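Local coordinates for succinate dehydrogenase subunit D (Mycolicibacterium smegmatis MC2 51, PDB 6LUM), which probably forms part of the membrane domain of succinate dehydrogenase, binding two hemes and menaquinone so that electrons from succinate can reach the quinone pool, at residues B[21-26]-B[122-127]; B[56-61]-B[102-107]; B[96-101]-B[143-148]. All coordinates share one frame; numbering follows the deposited sequence.

How the interactions relate
Interactions 2 and 3 share helix 91-119, and their centres lie about 12 Å apart. They meet directly: W102 NE1 of interaction 2 sits 3.1 Å from S145 OG of interaction 3, a probable hydrogen bond, and L58 CD2 packs on L100 CD1 at 4.0 Å. Each borders a different heme. H107 in interaction 2 binds the iron of one, while 96-101 and 143-148 line the other and a menaquinone. Interaction 1 stands apart, its centre about 33 Å from that of interaction 2 and about 37 Å from that of interaction 3. It lies at the start of helix 123-149, the helix whose later turns enter interaction 3, and beside bound cardiolipin.

Interaction 1. Residues B[21-26]-B[122-127]; sequences EHDRPA and KNVTKF
E21 reaches from the loop ahead of helix 43-70 to the start of helix 123-149 and makes the densest part of this contact. Its CG lies between the backbone N and the carbonyl carbon (chi1 63°), and the chain then runs out fully extended (chi2 179°), carrying the carboxylate across to the first helical residues. There OE2 comes 3.4 Å from N123 CB, while OE1 is 3.6 Å from K122 CB and 3.9 Å from V124 CG2. The carbon of the carboxylate, CD, is 4.1 Å from N123 N, where the positive end of the helix dipole would probably suit a negative charge.

Beside it D23 and R24 close in. D23 OD2 approaches V124 CG2 at 3.6 Å, crossing it at about a right angle, but its salt bridge goes to R255 of subunit B. R24, bent at chi2, brings CD to 4.1 Å from N123 CG. F259 of subunit B packs on D23, N123 and V124, covering this part of the contact.

The K122 side is looser. Its long chain runs away from the turn to a bound cardiolipin, where the modelled link from NZ to OB4 is doubtful, and NZ is left 6.0 Å from E21 OE1. T125, three residues on, hydrogen-bonds through OG1 to the same lipid.

The turn is closed by R24 N to E21 O at 3.2 Å; across from it K122 holds the N-cap position of the helix. The arrangement is a type I beta turn set against a helix N-terminus, next to a cardiolipin site and against subunit B.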
loop_
_atom_site.group_PDB
_atom_site.type_symbol
_atom_site.label_atom_id
_atom_site.label_comp_id
_atom_site.label_asym_id
_atom_site.label_seq_id
_atom_site.Cartn_x
_atom_site.Cartn_y
_atom_site.Cartn_z
ATOM N N GLU B 21 -23.466 15.877 8.773
ATOM C CA GLU B 21 -23.590 16.542 10.056
ATOM C C GLU B 21 -22.228 17.090 10.444
ATOM O O GLU B 21 -21.224 16.837 9.776
ATOM C CB GLU B 21 -24.116 15.593 11.133
ATOM C CG GLU B 21 -23.202 14.424 11.421
ATOM C CD GLU B 21 -23.743 13.524 12.509
ATOM O OE1 GLU B 21 -24.844 13.812 13.020
ATOM O OE2 GLU B 21 -23.064 12.539 12.862
ATOM N N HIS B 22 -22.194 17.842 11.542
ATOM C CA HIS B 22 -20.969 18.541 11.912
ATOM C C HIS B 22 -19.854 17.568 12.266
ATOM O O HIS B 22 -18.686 17.815 11.952
ATOM C CB HIS B 22 -21.237 19.485 13.078
ATOM C CG HIS B 22 -20.399 20.724 13.052
ATOM N ND1 HIS B 22 -20.522 21.685 12.073
ATOM C CD2 HIS B 22 -19.422 21.155 13.883
ATOM C CE1 HIS B 22 -19.658 22.656 12.303
ATOM N NE2 HIS B 22 -18.980 22.360 13.396
ATOM N N ASP B 23 -20.191 16.461 12.911
ATOM C CA ASP B 23 -19.199 15.510 13.388
ATOM C C ASP B 23 -18.745 14.537 12.313
ATOM O O ASP B 23 -17.895 13.688 12.591
ATOM C CB ASP B 23 -19.773 14.732 14.567
ATOM C CG ASP B 23 -20.090 15.622 15.739
ATOM O OD1 ASP B 23 -19.381 16.628 15.927
ATOM O OD2 ASP B 23 -21.063 15.334 16.462
ATOM N N ARG B 24 -19.283 14.634 11.104
ATOM C CA ARG B 24 -19.016 13.662 10.054
ATOM C C ARG B 24 -18.101 14.267 9.002
ATOM O O ARG B 24 -18.506 15.214 8.313
ATOM C CB ARG B 24 -20.325 13.201 9.414
ATOM C CG ARG B 24 -20.194 11.992 8.519
ATOM C CD ARG B 24 -20.385 10.725 9.302
ATOM N NE ARG B 24 -19.668 9.598 8.720
ATOM C CZ ARG B 24 -20.169 8.793 7.793
ATOM N NH1 ARG B 24 -21.392 8.993 7.334
ATOM N NH2 ARG B 24 -19.447 7.788 7.326
ATOM N N PRO B 25 -16.872 13.778 8.847
ATOM C CA PRO B 25 -16.047 14.208 7.714
ATOM C C PRO B 25 -16.688 13.793 6.399
ATOM O O PRO B 25 -16.919 12.609 6.149
ATOM C CB PRO B 25 -14.720 13.482 7.950
ATOM C CG PRO B 25 -14.730 13.111 9.371
ATOM C CD PRO B 25 -16.143 12.870 9.741
ATOM N N ALA B 26 -16.978 14.785 5.555
ATOM C CA ALA B 26 -17.561 14.493 4.250
ATOM C C ALA B 26 -16.658 13.580 3.439
ATOM O O ALA B 26 -17.136 12.690 2.727
ATOM C CB ALA B 26 -17.824 15.791 3.493
ATOM N N LYS B 122 -28.492 9.526 12.246
ATOM C CA LYS B 122 -27.306 10.278 12.612
ATOM C C LYS B 122 -26.395 9.449 13.502
ATOM O O LYS B 122 -26.846 8.609 14.282
ATOM C CB LYS B 122 -27.688 11.567 13.326
ATOM C CG LYS B 122 -28.596 12.452 12.519
ATOM C CD LYS B 122 -28.842 13.754 13.229
ATOM C CE LYS B 122 -30.319 13.995 13.429
ATOM N NZ LYS B 122 -30.576 14.822 14.641
ATOM N N ASN B 123 -25.096 9.708 13.387
ATOM C CA ASN B 123 -24.128 8.959 14.171
ATOM C C ASN B 123 -24.192 9.324 15.643
ATOM O O ASN B 123 -23.867 8.497 16.496
ATOM C CB ASN B 123 -22.731 9.196 13.628
ATOM C CG ASN B 123 -22.610 8.823 12.183
ATOM O OD1 ASN B 123 -22.769 9.661 11.307
ATOM N ND2 ASN B 123 -22.331 7.559 11.920
ATOM N N VAL B 124 -24.633 10.536 15.963
ATOM C CA VAL B 124 -24.811 10.903 17.360
ATOM C C VAL B 124 -25.980 10.142 17.963
ATOM O O VAL B 124 -25.898 9.639 19.090
ATOM C CB VAL B 124 -25.000 12.420 17.483
ATOM C CG1 VAL B 124 -24.986 12.828 18.920
ATOM C CG2 VAL B 124 -23.920 13.133 16.730
ATOM N N THR B 125 -27.087 10.045 17.230
ATOM C CA THR B 125 -28.213 9.246 17.693
ATOM C C THR B 125 -27.813 7.796 17.870
ATOM O O THR B 125 -28.193 7.156 18.850
ATOM C CB THR B 125 -29.372 9.345 16.712
ATOM O OG1 THR B 125 -29.613 10.717 16.399
ATOM C CG2 THR B 125 -30.607 8.764 17.321
ATOM N N LYS B 126 -27.052 7.259 16.923
ATOM C CA LYS B 126 -26.593 5.885 17.045
ATOM C C LYS B 126 -25.732 5.699 18.286
ATOM O O LYS B 126 -25.907 4.728 19.027
ATOM C CB LYS B 126 -25.829 5.499 15.789
ATOM C CG LYS B 126 -25.653 4.041 15.589
ATOM C CD LYS B 126 -24.724 3.793 14.446
ATOM C CE LYS B 126 -24.096 2.439 14.562
ATOM N NZ LYS B 126 -22.934 2.303 13.661
ATOM N N PHE B 127 -24.810 6.628 18.540
ATOM C CA PHE B 127 -23.948 6.527 19.712
ATOM C C PHE B 127 -24.758 6.531 20.998
ATOM O O PHE B 127 -24.557 5.684 21.875
ATOM C CB PHE B 127 -22.945 7.677 19.710
ATOM C CG PHE B 127 -21.992 7.649 20.863
ATOM C CD1 PHE B 127 -20.862 6.867 20.821
ATOM C CD2 PHE B 127 -22.222 8.407 21.986
ATOM C CE1 PHE B 127 -20.000 6.839 21.873
ATOM C CE2 PHE B 127 -21.357 8.376 23.037
ATOM C CZ PHE B 127 -20.249 7.597 22.979
#

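Interaction 2. Residues B[56-61]-B[102-107]. With HEM (protoporphyrin IX containing Fe), chain R.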
loop_
_atom_site.group_PDB
_atom_site.type_symbol
_atom_site.label_atom_id
_atom_site.label_comp_id
_atom_site.label_asym_id
_atom_site.label_seq_id
_atom_site.Cartn_x
_atom_site.Cartn_y
_atom_site.Cartn_z
ATOM N N ILE B 56 -29.804 -21.458 19.122
ATOM C CA ILE B 56 -29.964 -22.904 19.268
ATOM C C ILE B 56 -30.184 -23.280 20.728
ATOM O O ILE B 56 -31.008 -24.141 21.044
ATOM C CB ILE B 56 -28.755 -23.642 18.676
ATOM C CG1 ILE B 56 -28.839 -23.686 17.162
ATOM C CG2 ILE B 56 -28.699 -25.050 19.189
ATOM C CD1 ILE B 56 -27.612 -24.263 16.532
ATOM N N ALA B 57 -29.452 -22.645 21.640
ATOM C CA ALA B 57 -29.633 -22.942 23.063
ATOM C C ALA B 57 -30.942 -22.374 23.599
ATOM O O ALA B 57 -31.616 -22.998 24.433
ATOM C CB ALA B 57 -28.461 -22.390 23.858
ATOM N N LEU B 58 -31.320 -21.193 23.130
ATOM C CA LEU B 58 -32.503 -20.524 23.627
ATOM C C LEU B 58 -33.777 -21.204 23.195
ATOM O O LEU B 58 -34.785 -21.034 23.865
ATOM C CB LEU B 58 -32.516 -19.081 23.158
ATOM C CG LEU B 58 -31.744 -18.106 24.017
ATOM C CD1 LEU B 58 -31.671 -16.807 23.314
ATOM C CD2 LEU B 58 -32.447 -17.967 25.318
ATOM N N VAL B 59 -33.766 -21.960 22.100
ATOM C CA VAL B 59 -34.946 -22.764 21.774
ATOM C C VAL B 59 -35.363 -23.576 22.989
ATOM O O VAL B 59 -36.454 -23.396 23.541
ATOM C CB VAL B 59 -34.675 -23.679 20.571
ATOM C CG1 VAL B 59 -35.862 -24.547 20.324
ATOM C CG2 VAL B 59 -34.386 -22.875 19.363
ATOM N N PHE B 60 -34.457 -24.427 23.465
ATOM C CA PHE B 60 -34.736 -25.272 24.618
ATOM C C PHE B 60 -35.002 -24.448 25.865
ATOM O O PHE B 60 -36.030 -24.623 26.520
ATOM C CB PHE B 60 -33.575 -26.226 24.845
ATOM C CG PHE B 60 -33.276 -27.082 23.665
ATOM C CD1 PHE B 60 -34.079 -28.159 23.359
ATOM C CD2 PHE B 60 -32.206 -26.802 22.845
ATOM C CE1 PHE B 60 -33.812 -28.943 22.267
ATOM C CE2 PHE B 60 -31.937 -27.584 21.754
ATOM C CZ PHE B 60 -32.740 -28.654 21.465
ATOM N N LEU B 61 -34.097 -23.526 26.203
ATOM C CA LEU B 61 -34.257 -22.790 27.455
ATOM C C LEU B 61 -35.574 -22.022 27.496
ATOM O O LEU B 61 -36.377 -22.202 28.415
ATOM C CB LEU B 61 -33.075 -21.856 27.673
ATOM C CG LEU B 61 -31.729 -22.530 27.912
ATOM C CD1 LEU B 61 -30.646 -21.512 27.938
ATOM C CD2 LEU B 61 -31.729 -23.293 29.184
ATOM N N TRP B 102 -28.698 -14.891 30.949
ATOM C CA TRP B 102 -27.512 -14.396 30.262
ATOM C C TRP B 102 -27.633 -14.547 28.753
ATOM O O TRP B 102 -27.408 -13.587 28.010
ATOM C CB TRP B 102 -26.271 -15.094 30.806
ATOM C CG TRP B 102 -25.805 -14.388 32.011
ATOM C CD1 TRP B 102 -26.276 -14.537 33.264
ATOM C CD2 TRP B 102 -24.826 -13.355 32.070
ATOM N NE1 TRP B 102 -25.642 -13.682 34.114
ATOM C CE2 TRP B 102 -24.740 -12.945 33.402
ATOM C CE3 TRP B 102 -23.999 -12.751 31.126
ATOM C CZ2 TRP B 102 -23.862 -11.958 33.818
ATOM C CZ3 TRP B 102 -23.133 -11.775 31.540
ATOM C CH2 TRP B 102 -23.069 -11.388 32.872
ATOM N N LEU B 103 -28.011 -15.732 28.275
ATOM C CA LEU B 103 -28.159 -15.933 26.841
ATOM C C LEU B 103 -29.216 -15.012 26.260
ATOM O O LEU B 103 -29.000 -14.401 25.214
ATOM C CB LEU B 103 -28.506 -17.386 26.549
ATOM C CG LEU B 103 -27.359 -18.381 26.634
ATOM C CD1 LEU B 103 -27.842 -19.732 26.239
ATOM C CD2 LEU B 103 -26.227 -17.960 25.756
ATOM N N ALA B 104 -30.367 -14.889 26.922
ATOM C CA ALA B 104 -31.445 -14.082 26.377
ATOM C C ALA B 104 -31.079 -12.612 26.341
ATOM O O ALA B 104 -31.374 -11.928 25.362
ATOM C CB ALA B 104 -32.714 -14.288 27.188
ATOM N N MET B 105 -30.425 -12.099 27.383
ATOM C CA MET B 105 -30.086 -10.684 27.377
ATOM C C MET B 105 -29.007 -10.373 26.357
ATOM O O MET B 105 -29.091 -9.355 25.674
ATOM C CB MET B 105 -29.653 -10.218 28.762
ATOM C CG MET B 105 -30.768 -10.092 29.778
ATOM S SD MET B 105 -32.313 -9.424 29.154
ATOM C CE MET B 105 -31.904 -7.705 28.942
ATOM N N ILE B 106 -27.991 -11.227 26.213
ATOM C CA ILE B 106 -26.965 -10.930 25.214
ATOM C C ILE B 106 -27.526 -11.063 23.802
ATOM O O ILE B 106 -27.224 -10.249 22.922
ATOM C CB ILE B 106 -25.729 -11.820 25.416
ATOM C CG1 ILE B 106 -25.275 -11.793 26.864
ATOM C CG2 ILE B 106 -24.594 -11.322 24.579
ATOM C CD1 ILE B 106 -24.792 -10.473 27.302
ATOM N N HIS B 107 -28.357 -12.075 23.564
ATOM C CA HIS B 107 -29.044 -12.232 22.288
ATOM C C HIS B 107 -29.875 -11.005 21.939
ATOM O O HIS B 107 -29.725 -10.418 20.864
ATOM C CB HIS B 107 -29.927 -13.468 22.370
ATOM C CG HIS B 107 -30.306 -14.041 21.051
ATOM N ND1 HIS B 107 -29.552 -14.995 20.418
ATOM C CD2 HIS B 107 -31.371 -13.817 20.259
ATOM C CE1 HIS B 107 -30.131 -15.327 19.284
ATOM N NE2 HIS B 107 -31.238 -14.627 19.166
HETATM C CHA HEM R . -32.463 -12.158 16.121
HETATM C CHB HEM R . -32.990 -16.895 16.781
HETATM C CHC HEM R . -34.920 -15.952 21.094
HETATM C CHD HEM R . -34.301 -11.231 20.467
HETATM C C1A HEM R . -32.354 -13.516 15.974
HETATM C C2A HEM R . -31.574 -14.197 14.981
HETATM C C3A HEM R . -31.717 -15.495 15.146
HETATM C C4A HEM R . -32.591 -15.696 16.268
HETATM C CMA HEM R . -31.057 -16.583 14.292
HETATM C CAA HEM R . -30.746 -13.518 13.896
HETATM C CBA HEM R . -31.767 -13.096 12.863
HETATM C CGA HEM R . -31.089 -12.384 11.750
HETATM O O1A HEM R . -31.734 -12.188 10.697
HETATM O O2A HEM R . -29.909 -12.028 11.929
HETATM C C1B HEM R . -33.623 -17.038 17.981
HETATM C C2B HEM R . -34.142 -18.261 18.499
HETATM C C3B HEM R . -34.687 -18.013 19.676
HETATM C C4B HEM R . -34.511 -16.616 19.967
HETATM C CMB HEM R . -34.094 -19.613 17.778
HETATM C CAB HEM R . -35.363 -19.071 20.552
HETATM C CBB HEM R . -36.290 -18.747 21.447
HETATM C C1C HEM R . -34.825 -14.605 21.327
HETATM C C2C HEM R . -35.017 -13.961 22.592
HETATM C C3C HEM R . -34.857 -12.649 22.409
HETATM C C4C HEM R . -34.543 -12.442 21.036
HETATM C CMC HEM R . -35.369 -14.736 23.871
HETATM C CAC HEM R . -34.925 -11.463 23.386
HETATM C CBC HEM R . -34.987 -11.570 24.709
HETATM C C1D HEM R . -33.834 -11.075 19.198
HETATM C C2D HEM R . -33.754 -9.840 18.482
HETATM C C3D HEM R . -33.262 -10.097 17.286
HETATM C C4D HEM R . -32.995 -11.505 17.199
HETATM C CMD HEM R . -34.183 -8.473 19.015
HETATM C CAD HEM R . -32.999 -9.073 16.180
HETATM C CBD HEM R . -33.951 -9.309 15.027
HETATM C CGD HEM R . -33.327 -8.779 13.781
HETATM O O1D HEM R . -32.261 -8.144 13.875
HETATM O O2D HEM R . -33.892 -9.003 12.693
HETATM N NA HEM R . -32.956 -14.466 16.762
HETATM N NB HEM R . -33.858 -16.046 18.900
HETATM N NC HEM R . -34.527 -13.650 20.392
HETATM N ND HEM R . -33.365 -12.081 18.389
HETATM FE FE HEM R . -33.587 -14.060 18.650
#
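L58 lays its CD1 methyl over one face of the H107 imidazole, a CH-pi contact with CD1 4.1 Å from the centroid of the H107 ring and 25° off its normal. L58 and H107 lie side by side, pointing opposite ways. H107 has CG anti to its own backbone N (chi1 -159°), which sends the ring beyond L58 to bind the heme iron through NE2, modelled at 2.5 Å from FE. At the other ring nitrogen, ND1 hydrogen-bonds to S54 OG, two residues before I56 on the same helix as L58, so both nitrogens are engaged and the rotation of the ring is fixed.

L58 splits its branches: while CD1 covers the imidazole, CD2 turns to A104, 4.1 Å from A104 CB. L103, with CG beside its backbone N, extends CD1 toward the other helix, where it touches A57 CB at 3.6 Å and L61 CD1 at 3.7 Å.

The two short helical segments approach to 10.1 Å at -129°, steeply inclined rather than strictly antiparallel. Helix 123-149 covers W102, M105 and I106 through L141, and subunit C packs against both segments, with its I92 on V59 and its L44 on A104.

Interaction 3. Residues B[96-101]-B[143-148]. With HEM (protoporphyrin IX containing Fe), chain S; MQ9 (menaquinone-9), chain C.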
loop_
_atom_site.group_PDB
_atom_site.type_symbol
_atom_site.label_atom_id
_atom_site.label_comp_id
_atom_site.label_asym_id
_atom_site.label_seq_id
_atom_site.Cartn_x
_atom_site.Cartn_y
_atom_site.Cartn_z
ATOM N N TRP B 96 -30.603 -23.315 35.022
ATOM C CA TRP B 96 -31.455 -23.056 33.872
ATOM C C TRP B 96 -31.812 -21.584 33.777
ATOM O O TRP B 96 -31.702 -20.982 32.710
ATOM C CB TRP B 96 -32.703 -23.919 33.975
ATOM C CG TRP B 96 -33.676 -23.821 32.856
ATOM C CD1 TRP B 96 -34.382 -22.728 32.475
ATOM C CD2 TRP B 96 -34.097 -24.882 32.009
ATOM N NE1 TRP B 96 -35.198 -23.034 31.428
ATOM C CE2 TRP B 96 -35.042 -24.357 31.125
ATOM C CE3 TRP B 96 -33.756 -26.224 31.902
ATOM C CZ2 TRP B 96 -35.654 -25.129 30.154
ATOM C CZ3 TRP B 96 -34.359 -26.982 30.934
ATOM C CH2 TRP B 96 -35.296 -26.435 30.076
ATOM N N ASP B 97 -32.228 -20.978 34.890
ATOM C CA ASP B 97 -32.612 -19.571 34.854
ATOM C C ASP B 97 -31.418 -18.649 34.688
ATOM O O ASP B 97 -31.543 -17.599 34.062
ATOM C CB ASP B 97 -33.371 -19.199 36.109
ATOM C CG ASP B 97 -34.726 -19.811 36.153
ATOM O OD1 ASP B 97 -35.430 -19.768 35.135
ATOM O OD2 ASP B 97 -35.096 -20.340 37.209
ATOM N N MET B 98 -30.253 -19.007 35.220
ATOM C CA MET B 98 -29.090 -18.163 34.980
ATOM C C MET B 98 -28.673 -18.186 33.518
ATOM O O MET B 98 -28.380 -17.136 32.933
ATOM C CB MET B 98 -27.931 -18.591 35.858
ATOM C CG MET B 98 -26.792 -17.605 35.855
ATOM S SD MET B 98 -27.216 -16.027 36.583
ATOM C CE MET B 98 -26.071 -15.971 37.929
ATOM N N ALA B 99 -28.632 -19.371 32.911
ATOM C CA ALA B 99 -28.323 -19.464 31.493
ATOM C C ALA B 99 -29.364 -18.749 30.657
ATOM O O ALA B 99 -29.026 -18.071 29.686
ATOM C CB ALA B 99 -28.224 -20.921 31.076
ATOM N N LEU B 100 -30.639 -18.885 31.012
ATOM C CA LEU B 100 -31.687 -18.183 30.289
ATOM C C LEU B 100 -31.479 -16.680 30.351
ATOM O O LEU B 100 -31.511 -16.004 29.325
ATOM C CB LEU B 100 -33.046 -18.578 30.853
ATOM C CG LEU B 100 -34.332 -18.008 30.280
ATOM C CD1 LEU B 100 -34.351 -18.114 28.800
ATOM C CD2 LEU B 100 -35.470 -18.756 30.850
ATOM N N LEU B 101 -31.226 -16.137 31.542
ATOM C CA LEU B 101 -31.010 -14.699 31.673
ATOM C C LEU B 101 -29.843 -14.230 30.828
ATOM O O LEU B 101 -29.969 -13.278 30.056
ATOM C CB LEU B 101 -30.777 -14.334 33.133
ATOM C CG LEU B 101 -30.345 -12.908 33.445
ATOM C CD1 LEU B 101 -31.527 -11.998 33.522
ATOM C CD2 LEU B 101 -29.622 -12.906 34.738
ATOM N N LEU B 143 -29.028 -7.053 37.892
ATOM C CA LEU B 143 -30.148 -7.255 38.801
ATOM C C LEU B 143 -30.601 -8.709 38.810
ATOM O O LEU B 143 -30.837 -9.290 39.876
ATOM C CB LEU B 143 -31.296 -6.336 38.413
ATOM C CG LEU B 143 -32.418 -6.256 39.429
ATOM C CD1 LEU B 143 -31.866 -5.839 40.764
ATOM C CD2 LEU B 143 -33.462 -5.287 38.953
ATOM N N GLY B 144 -30.728 -9.320 37.634
ATOM C CA GLY B 144 -31.099 -10.718 37.586
ATOM C C GLY B 144 -30.064 -11.616 38.221
ATOM O O GLY B 144 -30.404 -12.551 38.946
ATOM N N SER B 145 -28.786 -11.351 37.961
ATOM C CA SER B 145 -27.737 -12.158 38.561
ATOM C C SER B 145 -27.735 -12.020 40.069
ATOM O O SER B 145 -27.541 -13.003 40.781
ATOM C CB SER B 145 -26.386 -11.754 37.994
ATOM O OG SER B 145 -26.347 -11.965 36.605
ATOM N N TYR B 146 -27.949 -10.808 40.581
ATOM C CA TYR B 146 -28.008 -10.619 42.021
ATOM C C TYR B 146 -29.145 -11.417 42.627
ATOM O O TYR B 146 -28.960 -12.124 43.619
ATOM C CB TYR B 146 -28.160 -9.138 42.350
ATOM C CG TYR B 146 -28.347 -8.891 43.815
ATOM C CD1 TYR B 146 -27.279 -8.908 44.669
ATOM C CD2 TYR B 146 -29.595 -8.669 44.346
ATOM C CE1 TYR B 146 -27.440 -8.707 45.992
ATOM C CE2 TYR B 146 -29.761 -8.469 45.677
ATOM C CZ TYR B 146 -28.676 -8.493 46.491
ATOM O OH TYR B 146 -28.817 -8.298 47.830
ATOM N N VAL B 147 -30.335 -11.322 42.038
ATOM C CA VAL B 147 -31.490 -12.029 42.584
ATOM C C VAL B 147 -31.270 -13.533 42.570
ATOM O O VAL B 147 -31.624 -14.232 43.521
ATOM C CB VAL B 147 -32.759 -11.636 41.816
ATOM C CG1 VAL B 147 -33.935 -12.392 42.339
ATOM C CG2 VAL B 147 -32.987 -10.176 41.960
ATOM N N LEU B 148 -30.691 -14.062 41.498
ATOM C CA LEU B 148 -30.439 -15.497 41.456
ATOM C C LEU B 148 -29.391 -15.917 42.471
ATOM O O LEU B 148 -29.581 -16.893 43.197
ATOM C CB LEU B 148 -30.018 -15.920 40.057
ATOM C CG LEU B 148 -31.118 -16.170 39.056
ATOM C CD1 LEU B 148 -30.534 -16.117 37.704
ATOM C CD2 LEU B 148 -31.588 -17.553 39.325
HETATM C CHA HEM S . -38.074 -15.520 35.646
HETATM C CHB HEM S . -42.744 -16.286 34.762
HETATM C CHC HEM S . -41.859 -15.677 30.115
HETATM C CHD HEM S . -37.117 -15.365 30.999
HETATM C C1A HEM S . -39.392 -15.856 35.659
HETATM C C2A HEM S . -39.902 -16.595 36.784
HETATM C C3A HEM S . -41.183 -16.795 36.545
HETATM C C4A HEM S . -41.484 -16.199 35.271
HETATM C CMA HEM S . -42.241 -17.520 37.391
HETATM C CAA HEM S . -38.984 -16.984 37.971
HETATM C CBA HEM S . -39.368 -18.214 38.783
HETATM C CGA HEM S . -38.538 -19.399 38.405
HETATM O O1A HEM S . -38.907 -20.535 38.773
HETATM O O2A HEM S . -37.512 -19.214 37.726
HETATM C C1B HEM S . -42.926 -16.160 33.432
HETATM C C2B HEM S . -44.188 -16.155 32.774
HETATM C C3B HEM S . -43.949 -15.991 31.475
HETATM C C4B HEM S . -42.521 -15.866 31.299
HETATM C CMB HEM S . -45.512 -16.343 33.532
HETATM C CAB HEM S . -44.951 -15.897 30.312
HETATM C CBB HEM S . -46.234 -15.588 30.486
HETATM C C1C HEM S . -40.503 -15.534 29.968
HETATM C C2C HEM S . -39.823 -15.305 28.721
HETATM C C3C HEM S . -38.515 -15.225 28.975
HETATM C C4C HEM S . -38.336 -15.384 30.381
HETATM C CMC HEM S . -40.562 -15.195 27.376
HETATM C CAC HEM S . -37.308 -14.985 28.051
HETATM C CBC HEM S . -37.410 -14.639 26.771
HETATM C C1D HEM S . -36.937 -15.366 32.345
HETATM C C2D HEM S . -35.702 -15.235 33.052
HETATM C C3D HEM S . -35.944 -15.276 34.347
HETATM C C4D HEM S . -37.360 -15.444 34.498
HETATM C CMD HEM S . -34.341 -15.062 32.397
HETATM C CAD HEM S . -34.906 -15.168 35.472
HETATM C CBD HEM S . -35.234 -13.950 36.318
HETATM C CGD HEM S . -34.059 -13.587 37.160
HETATM O O1D HEM S . -34.189 -12.683 38.010
HETATM O O2D HEM S . -32.999 -14.212 36.976
HETATM N NA HEM S . -40.375 -15.549 34.707
HETATM N NB HEM S . -41.920 -15.976 32.522
HETATM N NC HEM S . -39.560 -15.583 30.964
HETATM N ND HEM S . -37.936 -15.505 33.259
HETATM FE FE HEM S . -39.950 -15.602 32.861
HETATM C C5 MQ9 C . -22.882 -19.208 39.381
HETATM C C5M MQ9 C . -21.385 -18.927 39.563
HETATM C C4 MQ9 C . -23.747 -19.040 40.480
HETATM O O4 MQ9 C . -23.233 -18.612 41.760
HETATM C C3 MQ9 C . -25.121 -19.284 40.349
HETATM C C2 MQ9 C . -25.614 -19.688 39.154
HETATM C C1 MQ9 C . -24.738 -19.862 38.043
HETATM O O1 MQ9 C . -25.246 -20.287 36.769
HETATM C C6 MQ9 C . -23.378 -19.621 38.172
HETATM C C3A MQ9 C . -26.004 -19.098 41.514
HETATM C C3B MQ9 C . -27.396 -19.343 41.377
HETATM C C3C MQ9 C . -27.900 -19.749 40.158
HETATM C C3D MQ9 C . -27.026 -19.936 39.017
HETATM C C7 MQ9 C . -22.460 -19.801 36.950
HETATM C C8 MQ9 C . -22.226 -18.386 36.246
HETATM C C9 MQ9 C . -22.468 -18.256 34.696
HETATM C C10 MQ9 C . -22.406 -16.828 34.331
HETATM C C11 MQ9 C . -23.836 -18.829 34.239
HETATM C C12 MQ9 C . -24.269 -18.189 32.894
HETATM C C13 MQ9 C . -24.294 -19.226 31.683
HETATM C C14 MQ9 C . -23.406 -18.819 30.490
HETATM C C15 MQ9 C . -22.988 -17.354 30.588
HETATM C C16 MQ9 C . -24.172 -19.018 29.219
#
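M98 and L148 meet between antiparallel helices 91-119 and 123-149, two of the three long transmembrane helices of this subunit, whose short segments run at 174° and 10.3 Å apart, with a menaquinone at one flank and a heme at the other. M98 has CG anti to the backbone N (chi1 -169°) and is bent at chi2 and again at chi3, which winds it between quinone and helix. Its CB lies 3.3 Å from MQ9 O1. CG follows 3.2 Å from the same MQ9 O1, with C11, in the first isoprene unit of the tail, as its next neighbour. SD then turns to the partner helix and touches L148 CD1 at 3.5 Å, with S145 OG farther off. The tip, CE, comes back over the face of the naphthoquinone, 3.9 Å from MQ9 C2.

L148 CD1, besides meeting M98 SD, lies close to propionate oxygen O2D of the heme, while CD2 rests on D97 CB. L101 lies along the backbone at G144: its CD2 is 3.7 Å from G144 C, a close approach made where the partner residue has no side chain. S145 OG is turned to its own helix and hydrogen-bonds to L141 O.

On the heme flank, L100 packs CG on the ring methyl CMD. The D97 carboxylate accepts a hydrogen bond from W88 NE1 at OD2, and the same D97 OD2 lies 2.7 Å from propionate oxygen O2A of the heme.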